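Local coordinates for YceI-like domain protein (Burkholderia cenocepacia BC7, PDB 5IXH) that is a lipocalin-like beta barrel that binds octaprenyl diphosphate with its isoprenoid tail inside the barrel and probably captures antibiotics outside the bacterial cell, at residues Leu100-Val113 and Asp125-Thr139. Residues are numbered along the deposited sequence; the frame is centred on the assembly and turned at random. Where two conformers were deposited one is given.
Sequences LTIKGKAETVTVPV and DGVLPIKRSAFNVGT. With OTP ((2E,6E,10E,14E,18E,22E,26E)-3,7,11,15,19,23,27,31-octamethyldotriaconta-2,6,10,14,18,22,26,30-octaenyl trihydrogen diphosphate), chain C.
Phe-135 lies against the end of the hairpin 93-102/105-118 in the wall of the lipocalin-like beta barrel, where strands 105-113 and 125-131 diverge and side chains take over from backbone pairing; the two strands are closest near Val-113 and Gly-126. Over one face of the Phe-135 ring sits CD1 of Ile-102, 3.9 Å from the centroid and only 4° off the normal, a CH-pi contact. The ring edge meets Lys-105 O, which lies 3.3 Å from CD1 of Phe-135, while CD2 of Leu-100 touches CZ of Phe-135. With CG turned away from its own carbonyl carbon (chi1 -59°), Phe-135 lays its ring alongside the hairpin, from the Ile-102/Lys-105 end of the type I' turn toward Leu-100 and Glu-107.

Farther along the strands Leu-128 takes over. Its CD2 meets Leu-100 CD2 tip to tip at 3.9 Å, and its CD1 rests on Thr-110 O, while CG2 of Val-111 comes across its CB. Ile-102 and Ile-130 likewise touch by their CD1 ends. The inner side of this layer faces the isoprenoid: Leu-128 CD2 lies 3.6 Å from OTP C13, and Ile-102 CD1 packs on C24 of the same chain. Where the strands lie closest, a water bridges Pro-112 O and Val-127 N.

Behind Phe-135, the loop is held by Arg-132, whose NH1 donates in the guanidinium plane to lone pairs of Val-137 O and Gly-138 O; its NE and NH2 bond to carbonyls of Trp-142, Val-148 and Ala-149. Arg-132 O also accepts from Phe-135 N and Val-137 N, on opposite faces of its plane. At the turn, the extended Lys-103 runs past Phe-135 O; besides carbonyls of Lys-68 and Trp-70, NZ of Lys-103 grips Asn-136 O at 2.8 Å, tilted 27° from the carbonyl plane.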
loop_
_atom_site.group_PDB
_atom_site.type_symbol
_atom_site.label_atom_id
_atom_site.label_comp_id
_atom_site.label_asym_id
_atom_site.label_seq_id
_atom_site.Cartn_x
_atom_site.Cartn_y
_atom_site.Cartn_z
ATOM N N LEU A 100 -1.863 4.370 8.553
ATOM C CA LEU A 100 -1.301 3.151 7.953
ATOM C C LEU A 100 -0.784 2.292 9.084
ATOM O O LEU A 100 0.045 2.746 9.859
ATOM C CB LEU A 100 -0.168 3.524 7.003
ATOM C CG LEU A 100 0.582 2.368 6.311
ATOM C CD1 LEU A 100 -0.362 1.560 5.442
ATOM C CD2 LEU A 100 1.737 2.883 5.511
ATOM N N THR A 101 -1.314 1.068 9.190
ATOM C CA THR A 101 -0.878 0.110 10.215
ATOM C C THR A 101 -0.320 -1.117 9.512
ATOM O O THR A 101 -1.029 -1.768 8.721
ATOM C CB THR A 101 -2.028 -0.301 11.111
ATOM O OG1 THR A 101 -2.647 0.878 11.642
ATOM C CG2 THR A 101 -1.541 -1.168 12.263
ATOM N N ILE A 102 0.945 -1.415 9.795
ATOM C CA ILE A 102 1.652 -2.568 9.231
ATOM C C ILE A 102 2.371 -3.226 10.404
ATOM O O ILE A 102 3.047 -2.571 11.185
ATOM C CB ILE A 102 2.713 -2.155 8.165
ATOM C CG1 ILE A 102 2.072 -1.412 6.998
ATOM C CG2 ILE A 102 3.469 -3.391 7.654
ATOM C CD1 ILE A 102 3.048 -0.667 6.138
ATOM N N LYS A 103 2.220 -4.552 10.526
ATOM C CA LYS A 103 2.849 -5.324 11.575
ATOM C C LYS A 103 2.505 -4.714 12.951
ATOM O O LYS A 103 3.310 -4.623 13.867
ATOM C CB LYS A 103 4.363 -5.429 11.312
ATOM C CG LYS A 103 5.071 -6.568 11.971
ATOM C CD LYS A 103 6.532 -6.687 11.514
ATOM C CE LYS A 103 7.296 -7.767 12.273
ATOM N NZ LYS A 103 8.689 -7.943 11.823
ATOM N N GLY A 104 1.253 -4.290 13.051
ATOM C CA GLY A 104 0.757 -3.716 14.279
ATOM C C GLY A 104 1.266 -2.336 14.663
ATOM O O GLY A 104 0.968 -1.828 15.737
ATOM N N LYS A 105 2.048 -1.704 13.784
ATOM C CA LYS A 105 2.595 -0.367 14.024
ATOM C C LYS A 105 1.866 0.632 13.162
ATOM O O LYS A 105 1.772 0.482 11.951
ATOM C CB LYS A 105 4.077 -0.358 13.681
ATOM C CG LYS A 105 4.917 -1.269 14.550
ATOM C CD LYS A 105 5.092 -0.709 15.950
ATOM C CE LYS A 105 5.818 -1.696 16.845
ATOM N NZ LYS A 105 7.147 -2.067 16.287
ATOM N N ALA A 106 1.359 1.692 13.785
ATOM C CA ALA A 106 0.606 2.724 13.099
ATOM C C ALA A 106 1.421 3.990 12.879
ATOM O O ALA A 106 2.191 4.426 13.735
ATOM C CB ALA A 106 -0.649 3.053 13.905
ATOM N N GLU A 107 1.225 4.589 11.714
ATOM C CA GLU A 107 1.764 5.898 11.416
ATOM C C GLU A 107 0.752 6.712 10.627
ATOM O O GLU A 107 -0.009 6.160 9.842
ATOM C CB GLU A 107 3.035 5.800 10.609
ATOM C CG GLU A 107 3.696 7.185 10.456
ATOM C CD GLU A 107 4.010 7.863 11.795
ATOM O OE1 GLU A 107 5.096 7.560 12.317
ATOM O OE2 GLU A 107 3.198 8.678 12.331
ATOM N N THR A 108 0.724 8.024 10.808
ATOM C CA THR A 108 -0.050 8.877 9.932
ATOM C C THR A 108 0.791 9.145 8.693
ATOM O O THR A 108 1.957 9.519 8.782
ATOM C CB THR A 108 -0.380 10.204 10.598
ATOM O OG1 THR A 108 -1.139 9.969 11.792
ATOM C CG2 THR A 108 -1.175 11.109 9.694
ATOM N N VAL A 109 0.168 8.931 7.528
ATOM C CA VAL A 109 0.816 9.106 6.229
ATOM C C VAL A 109 -0.039 9.976 5.345
ATOM O O VAL A 109 -1.254 10.103 5.546
ATOM C CB VAL A 109 1.085 7.756 5.543
ATOM C CG1 VAL A 109 1.975 6.872 6.410
ATOM C CG2 VAL A 109 -0.234 7.073 5.148
ATOM N N THR A 110 0.613 10.612 4.380
ATOM C CA THR A 110 -0.074 11.442 3.392
ATOM C C THR A 110 0.378 10.982 2.020
ATOM O O THR A 110 1.568 10.900 1.749
ATOM C CB THR A 110 0.233 12.930 3.567
ATOM O OG1 THR A 110 -0.275 13.387 4.827
ATOM C CG2 THR A 110 -0.404 13.766 2.452
ATOM N N VAL A 111 -0.577 10.603 1.186
ATOM C CA VAL A 111 -0.256 10.037 -0.114
ATOM C C VAL A 111 -0.887 10.843 -1.225
ATOM O O VAL A 111 -2.086 11.133 -1.191
ATOM C CB VAL A 111 -0.658 8.566 -0.208
ATOM C CG1 VAL A 111 -2.060 8.366 0.031
ATOM C CG2 VAL A 111 -0.270 7.951 -1.576
ATOM N N PRO A 112 -0.085 11.211 -2.218
ATOM C CA PRO A 112 -0.656 11.905 -3.363
ATOM C C PRO A 112 -1.377 10.911 -4.269
ATOM O O PRO A 112 -0.797 9.880 -4.665
ATOM C CB PRO A 112 0.566 12.527 -4.068
ATOM C CG PRO A 112 1.770 12.074 -3.308
ATOM C CD PRO A 112 1.361 10.973 -2.388
ATOM N N VAL A 113 -2.628 11.208 -4.582
ATOM C CA VAL A 113 -3.470 10.309 -5.380
ATOM C C VAL A 113 -4.035 11.071 -6.558
ATOM O O VAL A 113 -4.578 12.170 -6.391
ATOM C CB VAL A 113 -4.649 9.783 -4.564
ATOM C CG1 VAL A 113 -5.528 8.879 -5.383
ATOM C CG2 VAL A 113 -4.132 9.039 -3.323
ATOM N N ASP A 125 -4.883 6.350 -8.434
ATOM C CA ASP A 125 -3.500 5.911 -8.628
ATOM C C ASP A 125 -2.555 6.696 -7.744
ATOM O O ASP A 125 -2.683 7.907 -7.607
ATOM C CB ASP A 125 -3.059 6.159 -10.075
ATOM C CG ASP A 125 -3.647 5.163 -11.049
ATOM O OD1 ASP A 125 -3.229 3.985 -11.007
ATOM O OD2 ASP A 125 -4.513 5.546 -11.850
ATOM N N GLY A 126 -1.553 6.041 -7.183
ATOM C CA GLY A 126 -0.603 6.762 -6.368
ATOM C C GLY A 126 0.533 5.886 -5.924
ATOM O O GLY A 126 0.509 4.678 -6.140
ATOM N N VAL A 127 1.509 6.523 -5.292
ATOM C CA VAL A 127 2.697 5.860 -4.762
ATOM C C VAL A 127 2.997 6.472 -3.417
ATOM O O VAL A 127 3.045 7.687 -3.281
ATOM C CB VAL A 127 3.915 6.043 -5.693
ATOM C CG1 VAL A 127 5.155 5.347 -5.108
ATOM C CG2 VAL A 127 3.616 5.495 -7.077
ATOM N N LEU A 128 3.146 5.617 -2.411
ATOM C CA LEU A 128 3.502 6.044 -1.070
ATOM C C LEU A 128 4.869 5.483 -0.696
ATOM O O LEU A 128 5.004 4.266 -0.533
ATOM C CB LEU A 128 2.480 5.527 -0.063
ATOM C CG LEU A 128 2.823 5.874 1.393
ATOM C CD1 LEU A 128 2.799 7.365 1.651
ATOM C CD2 LEU A 128 1.866 5.136 2.316
ATOM N N PRO A 129 5.874 6.348 -0.533
ATOM C CA PRO A 129 7.156 5.835 -0.035
ATOM C C PRO A 129 7.125 5.706 1.482
ATOM O O PRO A 129 6.634 6.592 2.192
ATOM C CB PRO A 129 8.159 6.906 -0.462
ATOM C CG PRO A 129 7.362 8.159 -0.610
ATOM C CD PRO A 129 5.944 7.762 -0.939
ATOM N N ILE A 130 7.624 4.578 1.972
ATOM C CA ILE A 130 7.768 4.367 3.400
ATOM C C ILE A 130 9.150 3.825 3.698
ATOM O O ILE A 130 9.842 3.333 2.798
ATOM C CB ILE A 130 6.719 3.381 3.953
ATOM C CG1 ILE A 130 6.881 1.955 3.390
ATOM C CG2 ILE A 130 5.288 3.920 3.701
ATOM C CD1 ILE A 130 6.145 0.880 4.227
ATOM N N LYS A 131 9.526 3.882 4.963
ATOM C CA LYS A 131 10.691 3.162 5.451
ATOM C C LYS A 131 10.200 1.875 6.097
ATOM O O LYS A 131 9.437 1.909 7.048
ATOM C CB LYS A 131 11.432 3.998 6.491
ATOM C CG LYS A 131 12.113 5.220 5.924
ATOM C CD LYS A 131 12.886 5.974 7.002
ATOM C CE LYS A 131 13.935 6.903 6.398
ATOM N NZ LYS A 131 13.474 7.547 5.135
ATOM N N ARG A 132 10.667 0.741 5.591
ATOM C CA ARG A 132 10.280 -0.543 6.172
ATOM C C ARG A 132 10.637 -0.623 7.645
ATOM O O ARG A 132 9.907 -1.238 8.434
ATOM C CB ARG A 132 10.868 -1.726 5.387
ATOM C CG ARG A 132 12.391 -1.846 5.411
ATOM C CD ARG A 132 12.866 -2.944 4.471
ATOM N NE ARG A 132 14.317 -3.063 4.492
ATOM C CZ ARG A 132 15.010 -3.655 5.458
ATOM N NH1 ARG A 132 14.390 -4.214 6.499
ATOM N NH2 ARG A 132 16.333 -3.696 5.374
ATOM N N SER A 133 11.757 -0.003 8.019
ATOM C CA SER A 133 12.207 -0.022 9.414
ATOM C C SER A 133 11.200 0.630 10.373
ATOM O O SER A 133 11.121 0.234 11.534
ATOM C CB SER A 133 13.565 0.688 9.565
ATOM O OG SER A 133 13.465 2.041 9.153
ATOM N N ALA A 134 10.426 1.604 9.886
ATOM C CA ALA A 134 9.441 2.283 10.717
ATOM C C ALA A 134 8.352 1.336 11.200
ATOM O O ALA A 134 7.700 1.589 12.209
ATOM C CB ALA A 134 8.811 3.427 9.952
ATOM N N PHE A 135 8.144 0.249 10.467
ATOM C CA PHE A 135 7.146 -0.746 10.820
ATOM C C PHE A 135 7.777 -2.080 11.259
ATOM O O PHE A 135 7.099 -3.086 11.375
ATOM C CB PHE A 135 6.208 -0.956 9.622
ATOM C CG PHE A 135 5.514 0.294 9.189
ATOM C CD1 PHE A 135 4.318 0.662 9.782
ATOM C CD2 PHE A 135 6.068 1.137 8.214
ATOM C CE1 PHE A 135 3.683 1.818 9.433
ATOM C CE2 PHE A 135 5.426 2.297 7.853
ATOM C CZ PHE A 135 4.229 2.648 8.464
ATOM N N ASN A 136 9.095 -2.024 11.473
ATOM C CA ASN A 136 9.887 -3.173 11.893
ATOM C C ASN A 136 9.771 -4.323 10.876
ATOM O O ASN A 136 9.839 -5.489 11.258
ATOM C CB ASN A 136 9.475 -3.609 13.315
ATOM C CG ASN A 136 10.651 -4.039 14.159
ATOM O OD1 ASN A 136 11.742 -3.475 14.059
ATOM N ND2 ASN A 136 10.444 -5.058 14.987
ATOM N N VAL A 137 9.605 -4.007 9.590
ATOM C CA VAL A 137 9.540 -4.997 8.510
ATOM C C VAL A 137 10.953 -5.251 7.974
ATOM O O VAL A 137 11.550 -4.416 7.291
ATOM C CB VAL A 137 8.585 -4.551 7.394
ATOM C CG1 VAL A 137 8.651 -5.508 6.197
ATOM C CG2 VAL A 137 7.157 -4.480 7.947
ATOM N N GLY A 138 11.472 -6.420 8.318
ATOM C CA GLY A 138 12.842 -6.819 7.993
ATOM C C GLY A 138 13.739 -6.443 9.162
ATOM O O GLY A 138 14.536 -5.497 9.073
ATOM N N THR A 139 13.624 -7.189 10.244
ATOM C CA THR A 139 14.434 -6.967 11.430
ATOM C C THR A 139 15.445 -8.083 11.574
ATOM O O THR A 139 15.647 -8.880 10.661
ATOM C CB THR A 139 13.562 -6.872 12.685
ATOM O OG1 THR A 139 12.833 -8.094 12.882
ATOM C CG2 THR A 139 12.611 -5.783 12.566
HETATM O O7 OTP C . 21.525 -11.526 -3.575
HETATM P P2 OTP C . 20.786 -11.114 -2.319
HETATM O O5 OTP C . 21.310 -11.899 -1.137
HETATM O O6 OTP C . 20.984 -9.634 -2.070
HETATM O O4 OTP C . 19.235 -11.402 -2.493
HETATM P P1 OTP C . 18.178 -11.400 -1.307
HETATM O O2 OTP C . 18.164 -12.752 -0.630
HETATM O O3 OTP C . 18.526 -10.326 -0.299
HETATM O O1 OTP C . 16.750 -11.119 -1.943
HETATM C C40 OTP C . 15.913 -10.073 -1.480
HETATM C C39 OTP C . 14.562 -10.400 -2.111
HETATM C C37 OTP C . 13.449 -9.619 -1.986
HETATM C C38 OTP C . 12.201 -10.138 -2.699
HETATM C C36 OTP C . 13.403 -8.301 -1.178
HETATM C C35 OTP C . 12.160 -8.333 -0.266
HETATM C C34 OTP C . 11.592 -6.925 -0.010
HETATM C C32 OTP C . 10.302 -6.800 0.452
HETATM C C33 OTP C . 9.428 -8.034 0.712
HETATM C C31 OTP C . 9.716 -5.402 0.720
HETATM C C30 OTP C . 9.073 -5.373 2.122
HETATM C C29 OTP C . 7.662 -4.818 1.907
HETATM C C27 OTP C . 7.180 -3.733 2.598
HETATM C C28 OTP C . 7.960 -2.963 3.664
HETATM C C26 OTP C . 5.760 -3.294 2.236
HETATM C C25 OTP C . 4.934 -2.981 3.490
HETATM C C24 OTP C . 3.627 -2.552 2.813
HETATM C C22 OTP C . 2.446 -3.209 3.025
HETATM C C23 OTP C . 2.301 -4.401 3.976
HETATM C C21 OTP C . 1.230 -2.675 2.271
HETATM C C20 OTP C . 0.523 -1.744 3.255
HETATM C C19 OTP C . -0.338 -0.812 2.396
HETATM C C17 OTP C . -1.665 -0.579 2.690
HETATM C C18 OTP C . -2.323 -1.246 3.899
HETATM C C16 OTP C . -2.526 0.365 1.833
HETATM C C15 OTP C . -1.796 0.855 0.568
HETATM C C14 OTP C . -2.582 2.052 0.009
HETATM C C12 OTP C . -2.378 3.316 0.519
HETATM C C13 OTP C . -1.366 3.617 1.629
HETATM C C11 OTP C . -3.164 4.514 -0.034
HETATM C C10 OTP C . -4.512 4.100 -0.637
HETATM C C9 OTP C . -5.265 5.426 -0.827
HETATM C C7 OTP C . -6.608 5.455 -1.098
HETATM C C8 OTP C . -7.413 4.160 -1.224
HETATM C C6 OTP C . -7.270 6.837 -1.260
HETATM C C5 OTP C . -8.194 6.852 -2.480
HETATM C C4 OTP C . -8.315 8.339 -2.864
HETATM C C2 OTP C . -9.431 9.114 -2.648
HETATM C C3 OTP C . -9.364 10.573 -3.097
HETATM C C1 OTP C . -10.711 8.587 -1.994
HETATM O O HOH W 1 9.857 -9.003 14.185
HETATM O O HOH W 2 1.440 9.421 -5.985
#